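Local coordinates for glycosyl hydrolase, family 31/fibronectin type III domain protein (Clostridium perfringens, PDB 4P5Y) that binds N-acetylgalactosamine through a calcium-bearing F5/8 type C domain, probably directing a family 31 glycoside hydrolase to glycans, at residues A[51-56]-A[156-161]. Sequence-based numbering, arbitrary orientation.
Sequences IWHSAY and YASAAE. With CA (calcium ion), chain C; NGA (2-acetamido-2-deoxy-beta-D-galactopyranose), chain B.
Tyr56 turns a ring edge toward the face of Tyr156, with the planes at 68° and the centroids 5.9 Å apart. One face of the Tyr56 ring carries the N-acetylgalactosamine: sugar C5 lies over the ring centre, with C4 and C6 also close, a CH-pi type of packing. The His53 ring has the sugar O3 over one face and Ala157 O over the opposite face, offset toward the rim. His53 and Tyr156 meet obliquely, with His53 CE1 3.4 Å from Tyr156 CD1.

His53 ND1 donates to Ser54 O at 2.8 Å, in the ring plane and on a carbonyl lone pair. This bond should limit rotation of the imidazole. His53 NE2 makes a weak hydrogen bond to sugar O4 at 2.9 Å. Tyr56 CG sits between its own N and carbonyl carbon (chi1 47°), which sets the ring face against the sugar. Tyr56 OH is hydrogen-bonded to Asp36 OD2, while Arg84 and Asn89 also hydrogen-bond to the sugar.

Behind the site the backbones run antiparallel. Trp52 pairs with Ala159 as a hydrogen-bonded pair, and His53 with Ser158 as a non-hydrogen-bonded pair. Trp52 N bonds to Ala159 O, and Ser54 N to Ala157 O. Ser54 OG extends the pairing by accepting from Ala157 N at 2.9 Å, with a nearly straight N-H...O angle of 170°. The Trp52 ring lies on the other side of the sheet from His53, against Val64 and Ile66, and its NE1 bonds to Ser33 O.

Ala160 O binds the calcium ion at 2.4 Å, along with Asn42, Asp45, Asp47 and Thr50. Short edge strand 52-53 thus joins strand 158-166 in a discoidin-like beta sandwich, with the aromatic sugar site of His53, Tyr56 and Tyr156 at one end of the pairing and the calcium site at the other.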
# COMPACT_ATOMS: atom_id res chain seq x y z
N ILE A 51 0.36 -11.43 2.32
CA ILE A 51 0.79 -10.08 2.64
C ILE A 51 2.24 -9.83 2.31
O ILE A 51 3.06 -10.74 2.24
CB ILE A 51 0.57 -9.76 4.13
CG1 ILE A 51 1.59 -10.53 4.99
CG2 ILE A 51 -0.87 -10.05 4.54
CD1 ILE A 51 1.36 -10.38 6.47
N TRP A 52 2.55 -8.55 2.11
CA TRP A 52 3.90 -8.05 2.28
C TRP A 52 4.06 -7.58 3.72
O TRP A 52 3.21 -6.87 4.25
CB TRP A 52 4.18 -6.90 1.33
CG TRP A 52 5.41 -6.14 1.69
CD1 TRP A 52 6.69 -6.63 1.75
CD2 TRP A 52 5.50 -4.75 2.01
NE1 TRP A 52 7.56 -5.63 2.09
CE2 TRP A 52 6.85 -4.46 2.26
CE3 TRP A 52 4.56 -3.72 2.11
CZ2 TRP A 52 7.30 -3.18 2.61
CZ3 TRP A 52 5.00 -2.45 2.46
CH2 TRP A 52 6.36 -2.20 2.71
N HIS A 53 5.15 -7.98 4.35
CA HIS A 53 5.48 -7.54 5.70
C HIS A 53 6.93 -7.10 5.65
O HIS A 53 7.74 -7.73 4.97
CB HIS A 53 5.26 -8.66 6.72
CG HIS A 53 5.12 -8.21 8.14
ND1 HIS A 53 6.14 -7.57 8.82
CD2 HIS A 53 4.10 -8.32 9.01
CE1 HIS A 53 5.74 -7.30 10.05
NE2 HIS A 53 4.50 -7.74 10.19
N SER A 54 7.25 -6.00 6.32
CA SER A 54 8.63 -5.51 6.35
C SER A 54 9.38 -6.12 7.53
O SER A 54 8.77 -6.74 8.41
CB SER A 54 8.67 -3.98 6.41
OG SER A 54 8.06 -3.51 7.60
N ALA A 55 10.70 -5.95 7.56
CA ALA A 55 11.51 -6.59 8.59
C ALA A 55 11.19 -6.01 9.97
O ALA A 55 10.77 -4.86 10.09
CB ALA A 55 13.00 -6.45 8.27
N TYR A 56 11.38 -6.82 11.00
CA TYR A 56 11.14 -6.37 12.36
C TYR A 56 12.27 -6.80 13.28
O TYR A 56 12.04 -7.15 14.44
CB TYR A 56 9.79 -6.88 12.88
CG TYR A 56 9.53 -8.35 12.63
CD1 TYR A 56 9.94 -9.32 13.54
CD2 TYR A 56 8.87 -8.77 11.49
CE1 TYR A 56 9.71 -10.66 13.31
CE2 TYR A 56 8.62 -10.10 11.26
CZ TYR A 56 9.04 -11.05 12.16
OH TYR A 56 8.79 -12.39 11.90
N TYR A 156 7.03 -1.76 12.02
CA TYR A 156 6.93 -2.52 10.79
C TYR A 156 5.59 -2.32 10.09
O TYR A 156 4.59 -1.99 10.72
CB TYR A 156 7.18 -4.01 11.07
CG TYR A 156 6.54 -4.52 12.33
CD1 TYR A 156 5.18 -4.81 12.37
CD2 TYR A 156 7.29 -4.71 13.47
CE1 TYR A 156 4.58 -5.27 13.54
CE2 TYR A 156 6.70 -5.18 14.63
CZ TYR A 156 5.35 -5.46 14.66
OH TYR A 156 4.79 -5.92 15.83
N ALA A 157 5.59 -2.51 8.77
CA ALA A 157 4.37 -2.38 7.98
C ALA A 157 4.04 -3.65 7.21
O ALA A 157 4.93 -4.41 6.80
CB ALA A 157 4.48 -1.22 7.02
N SER A 158 2.75 -3.86 7.01
CA SER A 158 2.29 -4.89 6.09
C SER A 158 1.16 -4.34 5.21
O SER A 158 0.57 -3.31 5.50
CB SER A 158 1.83 -6.14 6.86
OG SER A 158 0.86 -5.84 7.84
N ALA A 159 0.92 -5.03 4.10
CA ALA A 159 -0.22 -4.75 3.24
C ALA A 159 -0.66 -6.06 2.60
O ALA A 159 0.18 -6.83 2.10
CB ALA A 159 0.12 -3.71 2.16
N ALA A 160 -1.95 -6.31 2.64
CA ALA A 160 -2.50 -7.50 2.01
C ALA A 160 -2.67 -7.24 0.52
O ALA A 160 -2.33 -8.07 -0.31
CB ALA A 160 -3.83 -7.91 2.66
N GLU A 161 -3.19 -6.06 0.18
CA GLU A 161 -3.36 -5.69 -1.21
C GLU A 161 -3.22 -4.20 -1.45
O GLU A 161 -3.56 -3.36 -0.61
CB GLU A 161 -4.74 -6.10 -1.74
CG GLU A 161 -4.90 -7.54 -2.14
CD GLU A 161 -6.10 -7.72 -3.07
OE1 GLU A 161 -7.23 -7.98 -2.58
OE2 GLU A 161 -5.93 -7.59 -4.30
CA CA C . -1.83 -10.25 -1.23
C1 NGA B . 4.80 -12.06 14.36
C2 NGA B . 4.13 -12.03 12.98
C3 NGA B . 5.04 -11.30 12.00
C4 NGA B . 5.42 -9.94 12.57
C5 NGA B . 6.05 -10.14 13.93
C6 NGA B . 6.53 -8.83 14.56
C7 NGA B . 2.56 -13.87 12.57
C8 NGA B . 2.41 -15.30 12.13
N2 NGA B . 3.80 -13.37 12.50
O1 NGA B . 3.92 -12.61 15.32
O3 NGA B . 4.41 -11.17 10.73
O4 NGA B . 4.27 -9.13 12.70
O5 NGA B . 5.10 -10.75 14.76
O6 NGA B . 6.12 -8.76 15.91
O7 NGA B . 1.58 -13.25 12.98